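Local coordinates for protein aminotransferase (Neisseria meningitidis Z2491, PDB 3JTX) that probably transfers amino groups between amino acids and keto acids, using covalently held pyridoxal phosphate, at residues C209-L221 / D319-L331. Numbering follows the deposited sequence.
Sequences CYSEIYFDGNKPL and DVKLPDASFYIWL
Tyr210 directs its ring edge at the face of Phe327, with CE1 3.8 Å from Phe327 CZ and the two planes at 85°. Tyr328 in turn sets its edge toward the face of Tyr210 in an offset edge-to-face pair, planes at 64°. The hydroxyls of these two tyrosines meet: Tyr328 OH donates to Tyr210 OH over 2.7 Å. Tyr210 OH is also hydrogen-bonded to O3 of the cofactor-lysine adduct LLP at position 245. Tyr328 is therefore probably a second-shell residue that helps to orient the Tyr210 hydroxyl toward the cofactor.

Next to this cluster the backbones join. Ser326 N donates to Ile213 O at 2.7 Å. Ser326 OG accepts from Tyr328 N (3.1 Å), forming an ST turn that leads into strand 328-332. Farther along, Leu322 CD1 sits over the face of Phe215, 4.0 Å from the ring centroid, as a CH-pi contact. Phe215 reaches it with CG beside its own backbone N (chi1 -43°), while Pro323 O lies at the ring edge. Water 2 bridges Asn218 O and Asp324 O.

The contact joins the loop after strand 203-207 to the turn that enters 328-332, an outer strand of the small antiparallel sheet, beside the cofactor site of a class I/II, PLP-dependent aminotransferase.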
ATOM      1  N   CYS A 209      -3.985  15.690  -8.682  1.00 16.30           N
ATOM      2  CA  CYS A 209      -4.896  14.675  -9.214  1.00 17.03           C
ATOM      3  C   CYS A 209      -6.058  15.247 -10.036  1.00 16.98           C
ATOM      4  O   CYS A 209      -6.681  14.506 -10.801  1.00 16.72           O
ATOM      5  CB  CYS A 209      -5.424  13.788  -8.075  1.00 17.75           C
ATOM      6  SG  CYS A 209      -4.087  12.847  -7.279  1.00 22.54           S
ATOM      7  N   TYR A 210      -6.356  16.546  -9.896  1.00 17.07           N
ATOM      8  CA  TYR A 210      -7.418  17.181 -10.730  1.00 16.93           C
ATOM      9  C   TYR A 210      -6.875  17.863 -11.987  1.00 16.71           C
ATOM     10  O   TYR A 210      -7.615  18.569 -12.676  1.00 17.11           O
ATOM     11  CB  TYR A 210      -8.265  18.171  -9.909  1.00 16.69           C
ATOM     12  CG  TYR A 210      -9.062  17.483  -8.824  1.00 17.29           C
ATOM     13  CD1 TYR A 210     -10.312  16.923  -9.095  1.00 16.39           C
ATOM     14  CD2 TYR A 210      -8.547  17.353  -7.531  1.00 16.36           C
ATOM     15  CE1 TYR A 210     -11.035  16.273  -8.098  1.00 17.66           C
ATOM     16  CE2 TYR A 210      -9.259  16.695  -6.534  1.00 18.52           C
ATOM     17  CZ  TYR A 210     -10.500  16.161  -6.818  1.00 18.12           C
ATOM     18  OH  TYR A 210     -11.211  15.516  -5.833  1.00 19.67           O
ATOM     19  N   SER A 211      -5.599  17.658 -12.312  1.00 16.83           N
ATOM     20  CA  SER A 211      -4.965  18.395 -13.423  1.00 16.97           C
ATOM     21  C   SER A 211      -5.712  18.309 -14.760  1.00 17.12           C
ATOM     22  O   SER A 211      -5.571  19.211 -15.610  1.00 16.60           O
ATOM     23  CB  SER A 211      -3.526  17.913 -13.649  1.00 17.05           C
ATOM     24  OG  SER A 211      -3.511  16.611 -14.196  1.00 17.29           O
ATOM     25  N   GLU A 212      -6.467  17.227 -14.974  1.00 16.96           N
ATOM     26  CA  GLU A 212      -7.138  17.008 -16.265  1.00 17.33           C
ATOM     27  C   GLU A 212      -8.600  17.409 -16.283  1.00 17.55           C
ATOM     28  O   GLU A 212      -9.231  17.316 -17.321  1.00 16.93           O
ATOM     29  CB  GLU A 212      -7.016  15.544 -16.706  1.00 17.57           C
ATOM     30  CG  GLU A 212      -5.582  15.060 -16.750  1.00 18.10           C
ATOM     31  CD  GLU A 212      -4.720  16.027 -17.509  1.00 17.73           C
ATOM     32  OE1 GLU A 212      -4.931  16.142 -18.730  1.00 18.94           O
ATOM     33  OE2 GLU A 212      -3.888  16.720 -16.877  1.00 17.90           O
ATOM     34  N   ILE A 213      -9.140  17.854 -15.150  1.00 17.89           N
ATOM     35  CA  ILE A 213     -10.527  18.308 -15.101  1.00 18.04           C
ATOM     36  C   ILE A 213     -10.520  19.838 -15.171  1.00 18.15           C
ATOM     37  O   ILE A 213     -10.336  20.520 -14.151  1.00 16.87           O
ATOM     38  CB  ILE A 213     -11.272  17.793 -13.836  1.00 18.15           C
ATOM     39  CG1 ILE A 213     -11.058  16.274 -13.637  1.00 20.03           C
ATOM     40  CG2 ILE A 213     -12.735  18.130 -13.929  1.00 16.84           C
ATOM     41  CD1 ILE A 213     -11.434  15.404 -14.806  1.00 19.97           C
ATOM     42  N   TYR A 214     -10.701  20.352 -16.392  1.00 18.44           N
ATOM     43  CA  TYR A 214     -10.614  21.783 -16.677  1.00 19.17           C
ATOM     44  C   TYR A 214     -11.514  22.162 -17.848  1.00 20.02           C
ATOM     45  O   TYR A 214     -12.100  21.296 -18.494  1.00 19.41           O
ATOM     46  CB  TYR A 214      -9.156  22.207 -16.961  1.00 18.91           C
ATOM     47  CG  TYR A 214      -8.487  21.523 -18.152  1.00 18.56           C
ATOM     48  CD1 TYR A 214      -8.698  21.970 -19.453  1.00 18.66           C
ATOM     49  CD2 TYR A 214      -7.629  20.447 -17.970  1.00 17.32           C
ATOM     50  CE1 TYR A 214      -8.082  21.349 -20.546  1.00 17.50           C
ATOM     51  CE2 TYR A 214      -7.015  19.811 -19.051  1.00 17.86           C
ATOM     52  CZ  TYR A 214      -7.247  20.276 -20.344  1.00 19.15           C
ATOM     53  OH  TYR A 214      -6.638  19.674 -21.436  1.00 19.02           O
ATOM     54  N   PHE A 215     -11.593  23.460 -18.126  1.00 21.32           N
ATOM     55  CA  PHE A 215     -12.559  24.012 -19.060  1.00 22.96           C
ATOM     56  C   PHE A 215     -11.903  24.758 -20.210  1.00 24.19           C
ATOM     57  O   PHE A 215     -10.784  25.264 -20.086  1.00 24.33           O
ATOM     58  CB  PHE A 215     -13.515  24.941 -18.295  1.00 23.27           C
ATOM     59  CG  PHE A 215     -13.960  24.360 -16.987  1.00 24.28           C
ATOM     60  CD1 PHE A 215     -14.764  23.229 -16.961  1.00 25.30           C
ATOM     61  CD2 PHE A 215     -13.515  24.891 -15.788  1.00 25.57           C
ATOM     62  CE1 PHE A 215     -15.135  22.640 -15.761  1.00 27.77           C
ATOM     63  CE2 PHE A 215     -13.880  24.311 -14.585  1.00 26.76           C
ATOM     64  CZ  PHE A 215     -14.690  23.183 -14.567  1.00 26.84           C
ATOM     65  N   ASP A 216     -12.603  24.779 -21.344  1.00 25.70           N
ATOM     66  CA  ASP A 216     -12.331  25.729 -22.425  1.00 26.87           C
ATOM     67  C   ASP A 216     -10.858  25.813 -22.828  1.00 26.67           C
ATOM     68  O   ASP A 216     -10.354  26.901 -23.111  1.00 27.79           O
ATOM     69  CB  ASP A 216     -12.842  27.122 -22.005  1.00 27.54           C
ATOM     70  CG  ASP A 216     -14.374  27.181 -21.858  1.00 30.36           C
ATOM     71  OD1 ASP A 216     -15.070  26.845 -22.845  1.00 35.70           O
ATOM     72  OD2 ASP A 216     -14.893  27.588 -20.783  1.00 32.46           O
ATOM     73  N   GLY A 217     -10.156  24.683 -22.844  1.00 25.88           N
ATOM     74  CA  GLY A 217      -8.745  24.672 -23.250  1.00 25.58           C
ATOM     75  C   GLY A 217      -7.726  25.280 -22.278  1.00 24.74           C
ATOM     76  O   GLY A 217      -6.533  25.393 -22.612  1.00 24.91           O
ATOM     77  N   ASN A 218      -8.167  25.658 -21.076  1.00 23.61           N
ATOM     78  CA  ASN A 218      -7.297  26.327 -20.107  0.50 22.90           C
ATOM     79  C   ASN A 218      -6.691  25.312 -19.144  1.00 22.49           C
ATOM     80  O   ASN A 218      -7.210  25.101 -18.039  1.00 21.96           O
ATOM     81  CB  ASN A 218      -8.071  27.402 -19.339  0.50 22.96           C
ATOM     82  CG  ASN A 218      -8.488  28.564 -20.219  0.50 22.06           C
ATOM     83  OD1 ASN A 218      -7.757  28.969 -21.115  0.50 19.98           O
ATOM     84  ND2 ASN A 218      -9.663  29.111 -19.954  0.50 21.37           N
ATOM     85  N   LYS A 219      -5.589  24.695 -19.576  1.00 21.68           N
ATOM     86  CA  LYS A 219      -4.932  23.611 -18.852  1.00 21.21           C
ATOM     87  C   LYS A 219      -4.246  24.129 -17.588  1.00 20.19           C
ATOM     88  O   LYS A 219      -3.505  25.104 -17.658  1.00 20.16           O
ATOM     89  CB  LYS A 219      -3.898  22.920 -19.754  1.00 21.77           C
ATOM     90  CG  LYS A 219      -4.444  22.447 -21.079  1.00 22.66           C
ATOM     91  CD  LYS A 219      -3.598  21.386 -21.750  1.00 24.95           C
ATOM     92  CE  LYS A 219      -2.192  21.838 -22.040  1.00 26.68           C
ATOM     93  NZ  LYS A 219      -1.560  20.996 -23.111  1.00 27.35           N
ATOM     94  N   PRO A 220      -4.504  23.498 -16.424  1.00 18.91           N
ATOM     95  CA  PRO A 220      -3.831  23.968 -15.216  1.00 17.86           C
ATOM     96  C   PRO A 220      -2.312  23.812 -15.263  1.00 17.11           C
ATOM     97  O   PRO A 220      -1.790  22.763 -15.663  1.00 15.98           O
ATOM     98  CB  PRO A 220      -4.392  23.062 -14.110  1.00 18.20           C
ATOM     99  CG  PRO A 220      -5.716  22.585 -14.632  1.00 18.84           C
ATOM    100  CD  PRO A 220      -5.637  22.598 -16.129  1.00 18.51           C
ATOM    101  N   LEU A 221      -1.632  24.865 -14.837  1.00 16.19           N
ATOM    102  CA  LEU A 221      -0.211  24.843 -14.571  1.00 15.86           C
ATOM    103  C   LEU A 221       0.092  23.797 -13.492  1.00 15.66           C
ATOM    104  O   LEU A 221      -0.648  23.670 -12.499  1.00 14.81           O
ATOM    105  CB  LEU A 221       0.222  26.239 -14.099  1.00 16.06           C
ATOM    106  CG  LEU A 221       1.670  26.523 -13.672  1.00 16.68           C
ATOM    107  CD1 LEU A 221       2.671  26.352 -14.834  1.00 15.13           C
ATOM    108  CD2 LEU A 221       1.763  27.958 -13.088  1.00 15.73           C
ATOM    109  N   ASP A 319     -23.296  34.627  -5.782  1.00 20.01           N
ATOM    110  CA  ASP A 319     -22.064  35.227  -6.248  1.00 20.62           C
ATOM    111  C   ASP A 319     -21.107  34.076  -6.515  1.00 20.24           C
ATOM    112  O   ASP A 319     -20.468  33.566  -5.595  1.00 20.06           O
ATOM    113  CB  ASP A 319     -21.509  36.168  -5.179  1.00 21.48           C
ATOM    114  CG  ASP A 319     -20.232  36.875  -5.607  1.00 24.47           C
ATOM    115  OD1 ASP A 319     -19.830  36.773  -6.791  1.00 28.28           O
ATOM    116  OD2 ASP A 319     -19.627  37.543  -4.739  1.00 28.99           O
ATOM    117  N   VAL A 320     -21.030  33.659  -7.774  1.00 19.56           N
ATOM    118  CA  VAL A 320     -20.307  32.443  -8.136  1.00 19.89           C
ATOM    119  C   VAL A 320     -19.824  32.551  -9.568  1.00 19.72           C
ATOM    120  O   VAL A 320     -20.439  33.239 -10.387  1.00 19.65           O
ATOM    121  CB  VAL A 320     -21.208  31.181  -7.985  1.00 19.60           C
ATOM    122  CG1 VAL A 320     -22.401  31.270  -8.901  1.00 19.69           C
ATOM    123  CG2 VAL A 320     -20.424  29.892  -8.248  1.00 19.81           C
ATOM    124  N   LYS A 321     -18.715  31.880  -9.851  1.00 19.62           N
ATOM    125  CA  LYS A 321     -18.142  31.841 -11.199  1.00 19.98           C
ATOM    126  C   LYS A 321     -17.536  30.472 -11.461  1.00 19.56           C
ATOM    127  O   LYS A 321     -17.352  29.687 -10.542  1.00 18.35           O
ATOM    128  CB  LYS A 321     -17.073  32.934 -11.355  1.00 20.40           C
ATOM    129  CG  LYS A 321     -15.835  32.746 -10.470  1.00 20.81           C
ATOM    130  N   LEU A 322     -17.237  30.187 -12.721  1.00 19.39           N
ATOM    131  CA  LEU A 322     -16.561  28.947 -13.094  1.00 19.52           C
ATOM    132  C   LEU A 322     -15.259  28.837 -12.299  1.00 18.87           C
ATOM    133  O   LEU A 322     -14.517  29.792 -12.229  1.00 19.11           O
ATOM    134  CB  LEU A 322     -16.253  28.988 -14.584  1.00 19.73           C
ATOM    135  CG  LEU A 322     -15.859  27.722 -15.329  1.00 21.42           C
ATOM    136  CD1 LEU A 322     -16.974  26.702 -15.349  1.00 21.06           C
ATOM    137  CD2 LEU A 322     -15.496  28.138 -16.754  1.00 22.88           C
ATOM    138  N   PRO A 323     -14.990  27.683 -11.664  1.00 18.47           N
ATOM    139  CA  PRO A 323     -13.694  27.544 -10.988  1.00 18.05           C
ATOM    140  C   PRO A 323     -12.536  27.429 -11.987  1.00 17.58           C
ATOM    141  O   PRO A 323     -12.780  27.287 -13.201  1.00 16.56           O
ATOM    142  CB  PRO A 323     -13.860  26.255 -10.197  1.00 18.55           C
ATOM    143  CG  PRO A 323     -14.818  25.451 -11.001  1.00 19.12           C
ATOM    144  CD  PRO A 323     -15.766  26.432 -11.642  1.00 18.29           C
ATOM    145  N   ASP A 324     -11.294  27.496 -11.499  1.00 17.54           N
ATOM    146  CA  ASP A 324     -10.126  27.385 -12.394  1.00 17.56           C
ATOM    147  C   ASP A 324     -10.114  25.988 -13.019  1.00 17.51           C
ATOM    148  O   ASP A 324      -9.778  25.816 -14.198  1.00 17.13           O
ATOM    149  CB  ASP A 324      -8.788  27.606 -11.659  1.00 17.30           C
ATOM    150  CG  ASP A 324      -8.587  29.039 -11.142  1.00 18.73           C
ATOM    151  OD1 ASP A 324      -9.309  29.966 -11.555  1.00 18.35           O
ATOM    152  OD2 ASP A 324      -7.669  29.242 -10.314  1.00 18.16           O
ATOM    153  N   ALA A 325     -10.436  24.995 -12.201  1.00 17.24           N
ATOM    154  CA  ALA A 325     -10.453  23.587 -12.611  1.00 17.66           C
ATOM    155  C   ALA A 325     -11.141  22.742 -11.528  1.00 17.88           C
ATOM    156  O   ALA A 325     -11.681  23.288 -10.572  1.00 18.78           O
ATOM    157  CB  ALA A 325      -9.015  23.085 -12.890  1.00 16.78           C
ATOM    158  N   SER A 326     -11.087  21.417 -11.668  1.00 18.07           N
ATOM    159  CA  SER A 326     -11.771  20.450 -10.786  1.00 17.72           C
ATOM    160  C   SER A 326     -13.265  20.372 -11.103  1.00 17.29           C
ATOM    161  O   SER A 326     -13.766  21.144 -11.921  1.00 17.00           O
ATOM    162  CB  SER A 326     -11.570  20.726  -9.295  1.00 17.73           C
ATOM    163  OG  SER A 326     -12.609  21.546  -8.764  1.00 20.79           O
ATOM    164  N   PHE A 327     -13.931  19.396 -10.479  1.00 16.43           N
ATOM    165  CA  PHE A 327     -15.379  19.230 -10.600  1.00 16.62           C
ATOM    166  C   PHE A 327     -16.174  19.772  -9.409  1.00 16.48           C
ATOM    167  O   PHE A 327     -17.348  19.415  -9.223  1.00 18.01           O
ATOM    168  CB  PHE A 327     -15.778  17.775 -10.990  1.00 15.82           C
ATOM    169  CG  PHE A 327     -15.247  16.674 -10.091  1.00 16.18           C
ATOM    170  CD1 PHE A 327     -15.508  16.648  -8.726  1.00 15.19           C
ATOM    171  CD2 PHE A 327     -14.558  15.595 -10.647  1.00 17.01           C
ATOM    172  CE1 PHE A 327     -15.066  15.596  -7.936  1.00 16.33           C
ATOM    173  CE2 PHE A 327     -14.101  14.550  -9.860  1.00 16.79           C
ATOM    174  CZ  PHE A 327     -14.360  14.547  -8.500  1.00 17.22           C
ATOM    175  N   TYR A 328     -15.571  20.676  -8.640  1.00 16.08           N
ATOM    176  CA  TYR A 328     -16.253  21.301  -7.501  1.00 15.82           C
ATOM    177  C   TYR A 328     -16.679  22.722  -7.795  1.00 15.64           C
ATOM    178  O   TYR A 328     -15.995  23.448  -8.539  1.00 16.20           O
ATOM    179  CB  TYR A 328     -15.351  21.316  -6.266  1.00 15.61           C
ATOM    180  CG  TYR A 328     -14.907  19.947  -5.866  1.00 15.93           C
ATOM    181  CD1 TYR A 328     -15.810  19.027  -5.320  1.00 15.96           C
ATOM    182  CD2 TYR A 328     -13.592  19.560  -6.031  1.00 16.79           C
ATOM    183  CE1 TYR A 328     -15.391  17.747  -4.949  1.00 16.12           C
ATOM    184  CE2 TYR A 328     -13.163  18.289  -5.668  1.00 15.64           C
ATOM    185  CZ  TYR A 328     -14.053  17.391  -5.124  1.00 15.96           C
ATOM    186  OH  TYR A 328     -13.598  16.117  -4.805  1.00 15.78           O
ATOM    187  N   ILE A 329     -17.827  23.099  -7.232  1.00 15.09           N
ATOM    188  CA  ILE A 329     -18.211  24.487  -7.074  1.00 14.27           C
ATOM    189  C   ILE A 329     -18.110  24.774  -5.556  1.00 14.98           C
ATOM    190  O   ILE A 329     -18.736  24.092  -4.740  1.00 14.57           O
ATOM    191  CB  ILE A 329     -19.642  24.747  -7.553  1.00 14.58           C
ATOM    192  CG1 ILE A 329     -19.771  24.470  -9.060  1.00 14.53           C
ATOM    193  CG2 ILE A 329     -20.045  26.180  -7.260  1.00 12.86           C
ATOM    194  CD1 ILE A 329     -21.179  24.671  -9.586  1.00 13.19           C
ATOM    195  N   TRP A 330     -17.290  25.757  -5.196  1.00 14.56           N
ATOM    196  CA  TRP A 330     -17.140  26.207  -3.806  1.00 15.22           C
ATOM    197  C   TRP A 330     -18.079  27.395  -3.654  1.00 14.95           C
ATOM    198  O   TRP A 330     -17.703  28.549  -3.893  1.00 15.35           O
ATOM    199  CB  TRP A 330     -15.653  26.543  -3.574  1.00 15.18           C
ATOM    200  CG  TRP A 330     -15.151  26.919  -2.192  1.00 15.92           C
ATOM    201  CD1 TRP A 330     -14.375  28.024  -1.883  1.00 16.86           C
ATOM    202  CD2 TRP A 330     -15.267  26.170  -0.977  1.00 15.08           C
ATOM    203  NE1 TRP A 330     -14.033  28.009  -0.559  1.00 17.00           N
ATOM    204  CE2 TRP A 330     -14.577  26.893   0.027  1.00 15.37           C
ATOM    205  CE3 TRP A 330     -15.901  24.969  -0.632  1.00 14.57           C
ATOM    206  CZ2 TRP A 330     -14.514  26.457   1.357  1.00 14.26           C
ATOM    207  CZ3 TRP A 330     -15.850  24.542   0.700  1.00 15.28           C
ATOM    208  CH2 TRP A 330     -15.145  25.268   1.669  1.00 15.16           C
ATOM    209  N   LEU A 331     -19.317  27.108  -3.268  1.00 15.04           N
ATOM    210  CA  LEU A 331     -20.392  28.083  -3.331  1.00 14.94           C
ATOM    211  C   LEU A 331     -20.479  28.953  -2.071  1.00 15.34           C
ATOM    212  O   LEU A 331     -20.669  28.452  -0.955  1.00 14.59           O
ATOM    213  CB  LEU A 331     -21.729  27.371  -3.574  1.00 15.22           C
ATOM    214  CG  LEU A 331     -22.925  28.310  -3.766  1.00 15.65           C
ATOM    215  CD1 LEU A 331     -22.777  29.090  -5.085  1.00 14.11           C
ATOM    216  CD2 LEU A 331     -24.255  27.555  -3.721  1.00 15.58           C
TER
HETATM  217  O   HOH W   1     -10.091  25.524 -16.742  1.00 20.95           O
HETATM  218  O   HOH W   2      -7.140  25.447 -15.423  1.00 29.18           O